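Local coordinates for isochorismatase family protein family (Burkholderia thailandensis, PDB 3TXY) that probably acts as a hydrolase of the isochorismatase family, related to the cysteine hydrolases, although its substrate and reaction are not established, at residues Asn11-Leu16 with Gly125-Val130; Ala18-Asn23 with Val59-Gln64; Val157-Ser162 with Ala184-Val189; Ile134-Gly139 with Asp167-Ala172. All blocks are in the same frame, centred on the assembly; numbering follows the deposited sequence.

All four contacts belong to one Rossmann-like alpha/beta domain, a parallel sheet flanked by helices. Strand 14-19, shared by interactions 1 and 2, lies between strands 128-134 and 56-61; interaction 1 samples its start, interaction 2 its end, their centres about 21 Å apart on opposite sides of the chain's centre. Along the chain both close before interactions 3 and 4 open, and the segments of those two alternate, their centres about 13 Å apart. Interaction 3 brings in strand 153-162 and the last helix. Interaction 4 joins helices 136-149 and 166-180 beside the second subunit. Ile19 O meets Ile134 N, so interactions 2 and 4 adjoin at the C-terminal end of the sheet, the probable active-site side.

Interaction 1. Residues Asn11-Leu16 with Gly125-Val130; sequences NPTVAL and GITDIV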
loop_
_atom_site.group_PDB
_atom_site.type_symbol
_atom_site.label_atom_id
_atom_site.label_comp_id
_atom_site.label_asym_id
_atom_site.label_seq_id
_atom_site.Cartn_x
_atom_site.Cartn_y
_atom_site.Cartn_z
ATOM N N ASN A 11 -16.904 -4.873 14.995
ATOM C CA ASN A 11 -16.721 -5.550 16.281
ATOM C C ASN A 11 -16.537 -4.524 17.403
ATOM O O ASN A 11 -16.123 -3.392 17.128
ATOM C CB ASN A 11 -15.511 -6.480 16.202
ATOM C CG ASN A 11 -15.731 -7.606 15.230
ATOM O OD1 ASN A 11 -16.625 -8.430 15.442
ATOM N ND2 ASN A 11 -14.938 -7.654 14.160
ATOM N N PRO A 12 -16.842 -4.899 18.669
ATOM C CA PRO A 12 -16.650 -3.966 19.791
ATOM C C PRO A 12 -15.202 -3.528 20.010
ATOM O O PRO A 12 -14.944 -2.468 20.580
ATOM C CB PRO A 12 -17.113 -4.764 21.016
ATOM C CG PRO A 12 -17.890 -5.907 20.492
ATOM C CD PRO A 12 -17.406 -6.188 19.100
ATOM N N THR A 13 -14.290 -4.399 19.598
ATOM C CA THR A 13 -12.850 -4.232 19.730
ATOM C C THR A 13 -12.329 -3.368 18.580
ATOM O O THR A 13 -11.642 -3.852 17.667
ATOM C CB THR A 13 -12.197 -5.630 19.742
ATOM O OG1 THR A 13 -12.749 -6.458 18.688
ATOM C CG2 THR A 13 -12.463 -6.292 21.075
ATOM N N VAL A 14 -12.697 -2.091 18.626
ATOM C CA VAL A 14 -12.427 -1.152 17.549
ATOM C C VAL A 14 -11.655 0.075 18.046
ATOM O O VAL A 14 -11.912 0.575 19.126
ATOM C CB VAL A 14 -13.737 -0.702 16.839
ATOM C CG1 VAL A 14 -14.628 0.100 17.781
ATOM C CG2 VAL A 14 -13.425 0.085 15.566
ATOM N N ALA A 15 -10.713 0.529 17.227
ATOM C CA ALA A 15 -9.935 1.740 17.444
ATOM C C ALA A 15 -10.120 2.754 16.314
ATOM O O ALA A 15 -10.359 2.389 15.152
ATOM C CB ALA A 15 -8.454 1.387 17.587
ATOM N N LEU A 16 -10.018 4.032 16.684
ATOM C CA LEU A 16 -9.982 5.156 15.742
ATOM C C LEU A 16 -8.513 5.474 15.468
ATOM O O LEU A 16 -7.740 5.658 16.398
ATOM C CB LEU A 16 -10.669 6.400 16.331
ATOM C CG LEU A 16 -10.870 7.604 15.392
ATOM C CD1 LEU A 16 -11.858 7.317 14.266
ATOM C CD2 LEU A 16 -11.349 8.820 16.186
ATOM N N GLY A 125 -6.037 -5.363 22.237
ATOM C CA GLY A 125 -7.027 -6.337 21.801
ATOM C C GLY A 125 -7.870 -5.893 20.621
ATOM O O GLY A 125 -8.987 -6.338 20.478
ATOM N N ILE A 126 -7.331 -5.012 19.773
ATOM C CA ILE A 126 -8.124 -4.387 18.707
ATOM C C ILE A 126 -8.154 -5.230 17.428
ATOM O O ILE A 126 -7.110 -5.681 16.942
ATOM C CB ILE A 126 -7.574 -2.992 18.366
ATOM C CG1 ILE A 126 -7.640 -2.074 19.600
ATOM C CG2 ILE A 126 -8.312 -2.396 17.173
ATOM C CD1 ILE A 126 -9.027 -1.881 20.197
ATOM N N THR A 127 -9.352 -5.431 16.884
ATOM C CA THR A 127 -9.530 -6.216 15.666
ATOM C C THR A 127 -9.951 -5.359 14.466
ATOM O O THR A 127 -9.755 -5.768 13.325
ATOM C CB THR A 127 -10.610 -7.292 15.876
ATOM O OG1 THR A 127 -11.847 -6.643 16.198
ATOM C CG2 THR A 127 -10.208 -8.238 17.007
ATOM N N ASP A 128 -10.521 -4.174 14.738
ATOM C CA ASP A 128 -11.149 -3.330 13.743
ATOM C C ASP A 128 -10.527 -1.929 13.865
ATOM O O ASP A 128 -10.340 -1.426 14.979
ATOM C CB ASP A 128 -12.662 -3.196 14.004
ATOM C CG ASP A 128 -13.457 -4.497 13.772
ATOM O OD1 ASP A 128 -12.926 -5.611 14.005
ATOM O OD2 ASP A 128 -14.651 -4.387 13.392
ATOM N N ILE A 129 -10.205 -1.306 12.739
ATOM C CA ILE A 129 -9.768 0.095 12.754
ATOM C C ILE A 129 -10.675 0.968 11.896
ATOM O O ILE A 129 -11.098 0.578 10.802
ATOM C CB ILE A 129 -8.265 0.317 12.417
ATOM C CG1 ILE A 129 -7.916 0.003 10.960
ATOM C CG2 ILE A 129 -7.370 -0.487 13.355
ATOM C CD1 ILE A 129 -6.479 0.395 10.607
ATOM N N VAL A 130 -10.990 2.141 12.437
ATOM C CA VAL A 130 -11.705 3.179 11.728
ATOM C C VAL A 130 -10.681 4.253 11.392
ATOM O O VAL A 130 -10.053 4.835 12.273
ATOM C CB VAL A 130 -12.889 3.715 12.554
ATOM C CG1 VAL A 130 -13.478 4.976 11.907
ATOM C CG2 VAL A 130 -13.930 2.602 12.705
#
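Val14, Ala15 and Leu16 pair with Asp128, Ile129 and Val130 where two neighbouring parallel strands enter the six-stranded sheet of this Rossmann-like fold. The strand N-to-C directions differ by 25°. Ala15 pairs through both its backbone N and its backbone O: the N donates to Asp128 O (3.0 Å), and the O accepts from Val130 N (2.8 Å), almost in line with the C=O bond. Just ahead of the strands, Thr13 O is gripped by two amides at once, those of Thr127 and Asp128, of which Asp128 N lies in the carbonyl plane.

The Asp128 carboxylate ties down the incoming loop. With CG beside its own backbone N (chi1 -69°), the carboxylate leans back toward the loop before strand 14-19, where Asn11 lies. Asn11 ND2 approaches OD1 of Asp128 on the syn lone pair, nearly straight at 2.9 Å, with the two flat groups turned 75° against each other; Asn11 N meets OD2 of Asp128 from above the carboxylate plane at 2.8 Å. Thr127 OG1 also donates to OD1 of Asp128, and it lies 2.7 Å from Thr13 OG1, so several polar groups converge here.

Apolar branches complete the contact. Val14 CG2 touches Val130 CG2 at 3.8 Å on one face, where Leu16 CD1 also meets Val130 CG1; Ala15 CB rests on Ile126 CG2 on the other. Helix 35-51 covers Val14 and Leu16 through Leu45 and Phe49, Leu121 of helix 117-123 packs on Ala15, Ile126 and Ile129, and Asn153, opening strand 153-162, gives a further donor to Asp128 OD1.

Interaction 2. Residues Ala18-Asn23 with Val59-Gln64; sequences AIDLQN and VHTSYQ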
loop_
_atom_site.group_PDB
_atom_site.type_symbol
_atom_site.label_atom_id
_atom_site.label_comp_id
_atom_site.label_asym_id
_atom_site.label_seq_id
_atom_site.Cartn_x
_atom_site.Cartn_y
_atom_site.Cartn_z
ATOM N N ALA A 18 -6.182 8.092 13.158
ATOM C CA ALA A 18 -6.280 9.339 12.403
ATOM C C ALA A 18 -4.912 9.709 11.858
ATOM O O ALA A 18 -3.953 9.843 12.634
ATOM C CB ALA A 18 -6.782 10.453 13.325
ATOM N N ILE A 19 -4.810 9.881 10.538
ATOM C CA ILE A 19 -3.503 10.039 9.879
ATOM C C ILE A 19 -3.161 11.488 9.556
ATOM O O ILE A 19 -3.883 12.141 8.811
ATOM C CB ILE A 19 -3.442 9.243 8.555
ATOM C CG1 ILE A 19 -3.804 7.759 8.742
ATOM C CG2 ILE A 19 -2.056 9.376 7.945
ATOM C CD1 ILE A 19 -2.965 7.034 9.782
ATOM N N ASP A 20 -2.038 11.960 10.114
ATOM C CA ASP A 20 -1.323 13.183 9.697
ATOM C C ASP A 20 -2.154 14.466 9.850
ATOM O O ASP A 20 -2.016 15.398 9.060
ATOM C CB ASP A 20 -0.788 13.073 8.263
ATOM C CG ASP A 20 0.416 12.165 8.154
ATOM O OD1 ASP A 20 1.090 11.925 9.178
ATOM O OD2 ASP A 20 0.690 11.685 7.042
ATOM N N LEU A 21 -2.963 14.530 10.898
ATOM C CA LEU A 21 -3.739 15.745 11.169
ATOM C C LEU A 21 -2.874 16.725 11.969
ATOM O O LEU A 21 -3.147 17.074 13.138
ATOM C CB LEU A 21 -5.073 15.401 11.811
ATOM C CG LEU A 21 -5.965 14.472 10.972
ATOM C CD1 LEU A 21 -7.280 14.203 11.717
ATOM C CD2 LEU A 21 -6.259 15.051 9.594
ATOM N N GLN A 22 -1.820 17.153 11.280
ATOM C CA GLN A 22 -0.777 18.007 11.806
ATOM C C GLN A 22 -0.746 19.337 11.056
ATOM O O GLN A 22 -1.178 19.427 9.894
ATOM C CB GLN A 22 0.577 17.295 11.725
ATOM C CG GLN A 22 1.101 17.041 10.318
ATOM C CD GLN A 22 2.203 16.005 10.309
ATOM O OE1 GLN A 22 1.966 14.862 10.633
ATOM N NE2 GLN A 22 3.404 16.414 9.971
ATOM N N ASN A 23 -0.230 20.371 11.717
ATOM C CA ASN A 23 -0.286 21.725 11.184
ATOM C C ASN A 23 0.170 21.837 9.724
ATOM O O ASN A 23 -0.456 22.525 8.911
ATOM C CB ASN A 23 0.570 22.661 12.038
ATOM C CG ASN A 23 0.044 22.813 13.454
ATOM O OD1 ASN A 23 -1.170 22.880 13.674
ATOM N ND2 ASN A 23 0.961 22.903 14.423
ATOM N N VAL A 59 -1.834 9.713 14.573
ATOM C CA VAL A 59 -0.594 9.490 13.860
ATOM C C VAL A 59 -0.086 10.810 13.263
ATOM O O VAL A 59 -0.837 11.549 12.625
ATOM C CB VAL A 59 -0.802 8.465 12.723
ATOM C CG1 VAL A 59 0.468 8.276 11.897
ATOM C CG2 VAL A 59 -1.295 7.129 13.272
ATOM N N HIS A 60 1.194 11.088 13.425
ATOM C CA HIS A 60 1.796 12.222 12.747
ATOM C C HIS A 60 3.112 11.804 12.173
ATOM O O HIS A 60 3.681 10.796 12.583
ATOM C CB HIS A 60 1.924 13.451 13.665
ATOM C CG HIS A 60 2.901 13.281 14.783
ATOM N ND1 HIS A 60 3.736 14.267 15.159
ATOM C CD2 HIS A 60 3.164 12.206 15.620
ATOM C CE1 HIS A 60 4.504 13.841 16.176
ATOM N NE2 HIS A 60 4.156 12.590 16.463
ATOM N N THR A 61 3.563 12.574 11.193
ATOM C CA THR A 61 4.821 12.355 10.503
ATOM C C THR A 61 5.842 13.361 10.999
ATOM O O THR A 61 5.570 14.565 11.087
ATOM C CB THR A 61 4.642 12.542 8.995
ATOM O OG1 THR A 61 3.609 11.666 8.546
ATOM C CG2 THR A 61 5.939 12.271 8.225
ATOM N N SER A 62 7.028 12.867 11.309
ATOM C CA SER A 62 8.125 13.713 11.711
ATOM C C SER A 62 9.423 13.192 11.113
ATOM O O SER A 62 9.591 12.005 10.971
ATOM C CB SER A 62 8.278 13.722 13.222
ATOM O OG SER A 62 9.337 14.577 13.607
ATOM N N TYR A 63 10.328 14.110 10.802
ATOM C CA TYR A 63 11.680 13.767 10.382
ATOM C C TYR A 63 12.741 14.349 11.329
ATOM O O TYR A 63 13.935 14.383 10.992
ATOM C CB TYR A 63 11.918 14.261 8.971
ATOM C CG TYR A 63 10.889 13.754 7.999
ATOM C CD1 TYR A 63 9.993 14.627 7.408
ATOM C CD2 TYR A 63 10.806 12.404 7.679
ATOM C CE1 TYR A 63 9.055 14.192 6.507
ATOM C CE2 TYR A 63 9.857 11.959 6.774
ATOM C CZ TYR A 63 8.988 12.866 6.202
ATOM O OH TYR A 63 8.024 12.474 5.304
ATOM N N GLN A 64 12.294 14.776 12.513
ATOM C CA GLN A 64 13.175 15.240 13.590
ATOM C C GLN A 64 14.170 14.142 13.965
ATOM O O GLN A 64 13.861 12.964 13.841
ATOM C CB GLN A 64 12.335 15.656 14.813
ATOM C CG GLN A 64 11.429 16.858 14.560
ATOM C CD GLN A 64 12.230 18.110 14.239
ATOM O OE1 GLN A 64 13.402 18.209 14.607
ATOM N NE2 GLN A 64 11.609 19.066 13.552
HETATM O O HOH W 1 -3.408 12.551 13.143
#
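Ala18 and Ile19 run parallel to Val59 as neighbouring strands of the Rossmann-like sheet and then part at the C-terminal ends of its strands, the usual place for active sites in such folds. Val59 N donates to Ala18 O (2.9 Å), and Val59 O takes Asp20 N from above its carbonyl plane (2.8 Å). Asp20 has left-handed backbone angles (62/36°) and turns out of the strand, with Leu21 in an inverse gamma turn. A water fills the opening wedge, donating to Ala18 O and Val59 O and accepting from Leu21 N.

Ile19 and Val59 lie side by side, with Ile19 CD1 3.9 Å from Val59 CG2. Beyond them the contact is polar and centres on Thr61. Its hydroxyl gives its proton to OD1 of Asp20 at 2.6 Å, on the syn side but well out of the carboxylate plane. Lys106 makes a salt bridge to OD2 of Asp20 and a hydrogen bond to Thr61 OG1. In cysteine-hydrolase relatives an aspartate and a lysine so placed belong to the catalytic triad; Gly139 here probably takes the place of the nucleophilic cysteine, as in isochorismatases that lack it, leaving the Asp-Lys part recognisable.

Gln22 grips the backbone of the same threonine. Its CG sits between the backbone N and carbonyl carbon (chi1 67°), which brings the amide alongside Thr61 like one more peptide; NE2 also donates to Trp88 O. OE1 of Gln22 accepts Thr61 N at 2.8 Å, in its carbonyl plane on a lone pair, while Gln22 NE2 returns a 3.1 Å bond to Thr61 O.

Interaction 3. Residues Val157-Ser162 with Ala184-Val189; sequences VSDAVS and ATAADV
Backbone bonds bring Val157 and Ser158 alongside Ala184, the last parallel pairing at the edge of the sheet within this chain. Ser158 N donates to Ala184 O (2.9 Å), tilted from the carbonyl plane, and Val157 CA lies 3.2 Å from the same oxygen in a CA-H...O contact. Past this point both segments leave the strand direction: 157-160 is a type I turn closed by Ala160 N and Val157 O, and Thr185 leads from Ala184 into helix 186-194.

Side chains then bond to backbone at the start of that helix. Asp159 has its CG between backbone N and carbonyl carbon (chi1 55°), which swings the carboxylate across to the helix. Its OD1 takes Ala186 N on the syn lone pair at 2.9 Å, nearly straight, and its OD2 reaches Ala187 N through one water. Thr185 is the N-cap, and with Asp188 it forms a capping box: Asp188 N donates to Thr185 OG1 (3.1 Å) and Thr185 N to Asp188 OD2 (3.0 Å). A carboxylate at this end probably gains from the positive pole of the helix.

The apolar contacts come from Val157. CG1 lies over the start of the helix, 3.9 Å from Ala186 CB, while CG2 points to Val189 CG2 at 4.0 Å, the two valines crossing at about a right angle.

Val157 also packs against Val130 and Thr132 of strand 128-134, its other neighbour in the sheet, while Lys41 of helix 35-51 lies against Asp159, Ala160 and Ala186.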
loop_
_atom_site.group_PDB
_atom_site.type_symbol
_atom_site.label_atom_id
_atom_site.label_comp_id
_atom_site.label_asym_id
_atom_site.label_seq_id
_atom_site.Cartn_x
_atom_site.Cartn_y
_atom_site.Cartn_z
ATOM N N VAL A 157 -13.420 6.397 6.566
ATOM C CA VAL A 157 -14.477 7.378 6.773
ATOM C C VAL A 157 -14.444 8.409 5.650
ATOM O O VAL A 157 -13.590 9.307 5.630
ATOM C CB VAL A 157 -14.356 8.087 8.148
ATOM C CG1 VAL A 157 -15.490 9.087 8.335
ATOM C CG2 VAL A 157 -14.344 7.056 9.284
ATOM N N SER A 158 -15.415 8.297 4.743
ATOM C CA SER A 158 -15.406 9.048 3.504
ATOM C C SER A 158 -15.395 10.562 3.694
ATOM O O SER A 158 -14.716 11.292 2.943
ATOM C CB SER A 158 -16.592 8.635 2.613
ATOM O OG SER A 158 -17.812 8.828 3.267
ATOM N N ASP A 159 -16.115 11.039 4.705
ATOM C CA ASP A 159 -16.144 12.475 4.984
ATOM C C ASP A 159 -15.112 12.906 6.020
ATOM O O ASP A 159 -15.185 14.020 6.554
ATOM C CB ASP A 159 -17.566 12.955 5.324
ATOM C CG ASP A 159 -18.206 12.206 6.467
ATOM O OD1 ASP A 159 -17.726 11.132 6.872
ATOM O OD2 ASP A 159 -19.241 12.720 6.971
ATOM N N ALA A 160 -14.134 12.032 6.294
ATOM C CA ALA A 160 -12.981 12.412 7.103
ATOM C C ALA A 160 -11.667 11.935 6.502
ATOM O O ALA A 160 -10.690 11.765 7.232
ATOM C CB ALA A 160 -13.142 11.911 8.540
ATOM N N VAL A 161 -11.650 11.720 5.187
ATOM C CA VAL A 161 -10.430 11.569 4.406
ATOM C C VAL A 161 -10.517 12.508 3.196
ATOM O O VAL A 161 -11.570 12.589 2.540
ATOM C CB VAL A 161 -10.152 10.106 3.958
ATOM C CG1 VAL A 161 -9.979 9.200 5.181
ATOM C CG2 VAL A 161 -11.240 9.550 3.024
ATOM N N SER A 162 -9.419 13.214 2.916
ATOM C CA SER A 162 -9.349 14.112 1.765
ATOM C C SER A 162 -8.022 13.974 1.043
ATOM O O SER A 162 -7.037 13.455 1.582
ATOM C CB SER A 162 -9.610 15.562 2.182
ATOM O OG SER A 162 -10.926 15.706 2.675
ATOM N N ALA A 184 -17.605 4.177 4.770
ATOM C CA ALA A 184 -18.807 4.682 5.436
ATOM C C ALA A 184 -18.595 6.130 5.841
ATOM O O ALA A 184 -17.462 6.605 5.862
ATOM C CB ALA A 184 -19.107 3.826 6.657
ATOM N N THR A 185 -19.682 6.835 6.138
ATOM C CA THR A 185 -19.589 8.190 6.659
ATOM C C THR A 185 -19.354 8.145 8.179
ATOM O O THR A 185 -19.635 7.142 8.839
ATOM C CB THR A 185 -20.882 8.984 6.374
ATOM O OG1 THR A 185 -21.965 8.400 7.108
ATOM C CG2 THR A 185 -21.214 9.013 4.864
ATOM N N ALA A 186 -18.842 9.240 8.727
ATOM C CA ALA A 186 -18.704 9.409 10.167
ATOM C C ALA A 186 -19.996 9.096 10.930
ATOM O O ALA A 186 -19.954 8.444 11.971
ATOM C CB ALA A 186 -18.261 10.841 10.478
ATOM N N ALA A 187 -21.127 9.585 10.425
ATOM C CA ALA A 187 -22.433 9.324 11.043
ATOM C C ALA A 187 -22.780 7.833 11.034
ATOM O O ALA A 187 -23.321 7.321 12.022
ATOM C CB ALA A 187 -23.534 10.129 10.333
ATOM N N ASP A 188 -22.516 7.165 9.906
ATOM C CA ASP A 188 -22.675 5.713 9.762
ATOM C C ASP A 188 -21.809 4.988 10.816
ATOM O O ASP A 188 -22.229 4.000 11.410
ATOM C CB ASP A 188 -22.125 5.184 8.409
ATOM C CG ASP A 188 -22.965 5.529 7.168
ATOM O OD1 ASP A 188 -24.169 5.866 7.270
ATOM O OD2 ASP A 188 -22.359 5.387 6.035
ATOM N N VAL A 189 -20.567 5.432 10.988
ATOM C CA VAL A 189 -19.670 4.781 11.951
ATOM C C VAL A 189 -20.223 4.933 13.370
ATOM O O VAL A 189 -20.278 3.966 14.128
ATOM C CB VAL A 189 -18.249 5.373 11.917
ATOM C CG1 VAL A 189 -17.459 4.912 13.145
ATOM C CG2 VAL A 189 -17.555 4.984 10.615
HETATM O O HOH W 2 -21.232 11.857 8.584
#

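Interaction 4. Residues Ile134-Gly139 with Asp167-Ala172; sequences IATNIG and DAQTFA
Thr136 and Gln169 cross at about a right angle, whereas Asn137 reaches over to the backbone of the facing helix at Ala168. Thr136 and Asn137 open helix 136-149, directly after the cis peptide between Ile134 and Ala135; their partners lie on helix 166-180. Gln169 starts away from its neighbour, CG anti to the backbone N, and then bends back (chi2 84°) to present OE1. Thr136 OG1 donates to this oxygen at 2.7 Å, only slightly off the carbonyl plane, while NE2 of Gln169 donates to Val161 O, so the amide is fixed against flipping.

Asn137 ND2 comes down on Ala168 O at 3.0 Å from above the carbonyl plane, 52° out of it, although the oxygen lies close to the asparagine's own amide plane. Ala172 N, the helical partner of Ala168 O, arrives from the opposite face. Asn137 OD1 is held by Thr163 OG1. Ala172 CB packs against both side chains, 3.8 Å from Thr136 CG2 and 3.7 Å from Asn137 ND2.

Phe171 stacks on Phe171 of the second subunit, whose Arg145 bonds Asn137 O, so the helix pair borders the dimer interface. The contact is mostly polar: two buried amides, each bonded at both ends, probably fix how the helices face each other, with the alanine methyls as the apolar part.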
loop_
_atom_site.group_PDB
_atom_site.type_symbol
_atom_site.label_atom_id
_atom_site.label_comp_id
_atom_site.label_asym_id
_atom_site.label_seq_id
_atom_site.Cartn_x
_atom_site.Cartn_y
_atom_site.Cartn_z
ATOM N N ILE A 134 -5.383 12.450 6.145
ATOM C CA ILE A 134 -4.909 13.080 4.923
ATOM C C ILE A 134 -3.559 12.431 4.549
ATOM O O ILE A 134 -2.761 12.195 5.461
ATOM C CB ILE A 134 -4.666 14.606 5.161
ATOM C CG1 ILE A 134 -5.908 15.291 5.759
ATOM C CG2 ILE A 134 -4.188 15.273 3.880
ATOM C CD1 ILE A 134 -5.563 16.593 6.468
ATOM N N ALA A 135 -3.255 12.119 3.274
ATOM C CA ALA A 135 -4.166 12.145 2.128
ATOM C C ALA A 135 -4.774 10.757 1.912
ATOM O O ALA A 135 -4.162 9.740 2.196
ATOM C CB ALA A 135 -3.429 12.582 0.867
ATOM N N THR A 136 -5.989 10.733 1.391
ATOM C CA THR A 136 -6.726 9.496 1.141
ATOM C C THR A 136 -5.876 8.456 0.434
ATOM O O THR A 136 -5.792 7.315 0.887
ATOM C CB THR A 136 -7.980 9.776 0.295
ATOM O OG1 THR A 136 -8.701 10.870 0.891
ATOM C CG2 THR A 136 -8.877 8.542 0.243
ATOM N N ASN A 137 -5.234 8.854 -0.656
ATOM C CA ASN A 137 -4.454 7.921 -1.465
ATOM C C ASN A 137 -3.038 7.649 -0.993
ATOM O O ASN A 137 -2.361 6.811 -1.572
ATOM C CB ASN A 137 -4.358 8.391 -2.922
ATOM C CG ASN A 137 -5.656 8.906 -3.454
ATOM O OD1 ASN A 137 -6.105 9.991 -3.049
ATOM N ND2 ASN A 137 -6.266 8.161 -4.379
ATOM N N ILE A 138 -2.543 8.386 -0.004
ATOM C CA ILE A 138 -1.143 8.273 0.361
ATOM C C ILE A 138 -1.049 7.630 1.752
ATOM O O ILE A 138 -1.085 6.409 1.855
ATOM C CB ILE A 138 -0.435 9.644 0.243
ATOM C CG1 ILE A 138 -0.567 10.195 -1.181
ATOM C CG2 ILE A 138 1.016 9.563 0.706
ATOM C CD1 ILE A 138 0.051 9.346 -2.298
ATOM N N GLY A 139 -0.994 8.432 2.816
ATOM C CA GLY A 139 -0.871 7.895 4.166
ATOM C C GLY A 139 -2.063 7.061 4.599
ATOM O O GLY A 139 -1.900 6.020 5.250
ATOM N N ASP A 167 -11.244 13.169 -8.411
ATOM C CA ASP A 167 -10.980 11.922 -9.158
ATOM C C ASP A 167 -10.186 10.947 -8.262
ATOM O O ASP A 167 -10.458 9.730 -8.238
ATOM C CB ASP A 167 -10.193 12.194 -10.445
ATOM C CG ASP A 167 -11.065 12.682 -11.606
ATOM O OD1 ASP A 167 -12.313 12.719 -11.519
ATOM O OD2 ASP A 167 -10.488 12.999 -12.656
ATOM N N ALA A 168 -9.195 11.467 -7.533
ATOM C CA ALA A 168 -8.382 10.602 -6.659
ATOM C C ALA A 168 -9.180 10.096 -5.480
ATOM O O ALA A 168 -9.090 8.929 -5.111
ATOM C CB ALA A 168 -7.143 11.328 -6.173
ATOM N N GLN A 169 -9.999 10.961 -4.900
ATOM C CA GLN A 169 -10.884 10.533 -3.820
ATOM C C GLN A 169 -11.771 9.403 -4.292
ATOM O O GLN A 169 -11.851 8.352 -3.657
ATOM C CB GLN A 169 -11.749 11.682 -3.346
ATOM C CG GLN A 169 -12.688 11.309 -2.195
ATOM C CD GLN A 169 -12.018 11.380 -0.829
ATOM O OE1 GLN A 169 -10.792 11.436 -0.731
ATOM N NE2 GLN A 169 -12.840 11.423 0.235
ATOM N N THR A 170 -12.436 9.625 -5.416
ATOM C CA THR A 170 -13.355 8.640 -5.951
ATOM C C THR A 170 -12.671 7.334 -6.295
ATOM O O THR A 170 -13.207 6.272 -5.998
ATOM C CB THR A 170 -14.135 9.196 -7.160
ATOM O OG1 THR A 170 -14.973 10.256 -6.681
ATOM C CG2 THR A 170 -15.011 8.090 -7.799
ATOM N N PHE A 171 -11.493 7.409 -6.905
ATOM C CA PHE A 171 -10.748 6.202 -7.230
ATOM C C PHE A 171 -10.472 5.358 -5.982
ATOM O O PHE A 171 -10.743 4.178 -5.968
ATOM C CB PHE A 171 -9.431 6.519 -7.930
ATOM C CG PHE A 171 -8.754 5.300 -8.435
ATOM C CD1 PHE A 171 -7.832 4.621 -7.650
ATOM C CD2 PHE A 171 -9.101 4.777 -9.672
ATOM C CE1 PHE A 171 -7.243 3.461 -8.122
ATOM C CE2 PHE A 171 -8.505 3.619 -10.147
ATOM C CZ PHE A 171 -7.580 2.962 -9.363
ATOM N N ALA A 172 -9.926 5.971 -4.931
ATOM C CA ALA A 172 -9.640 5.233 -3.699
ATOM C C ALA A 172 -10.931 4.673 -3.089
ATOM O O ALA A 172 -10.999 3.512 -2.726
ATOM C CB ALA A 172 -8.927 6.138 -2.684
#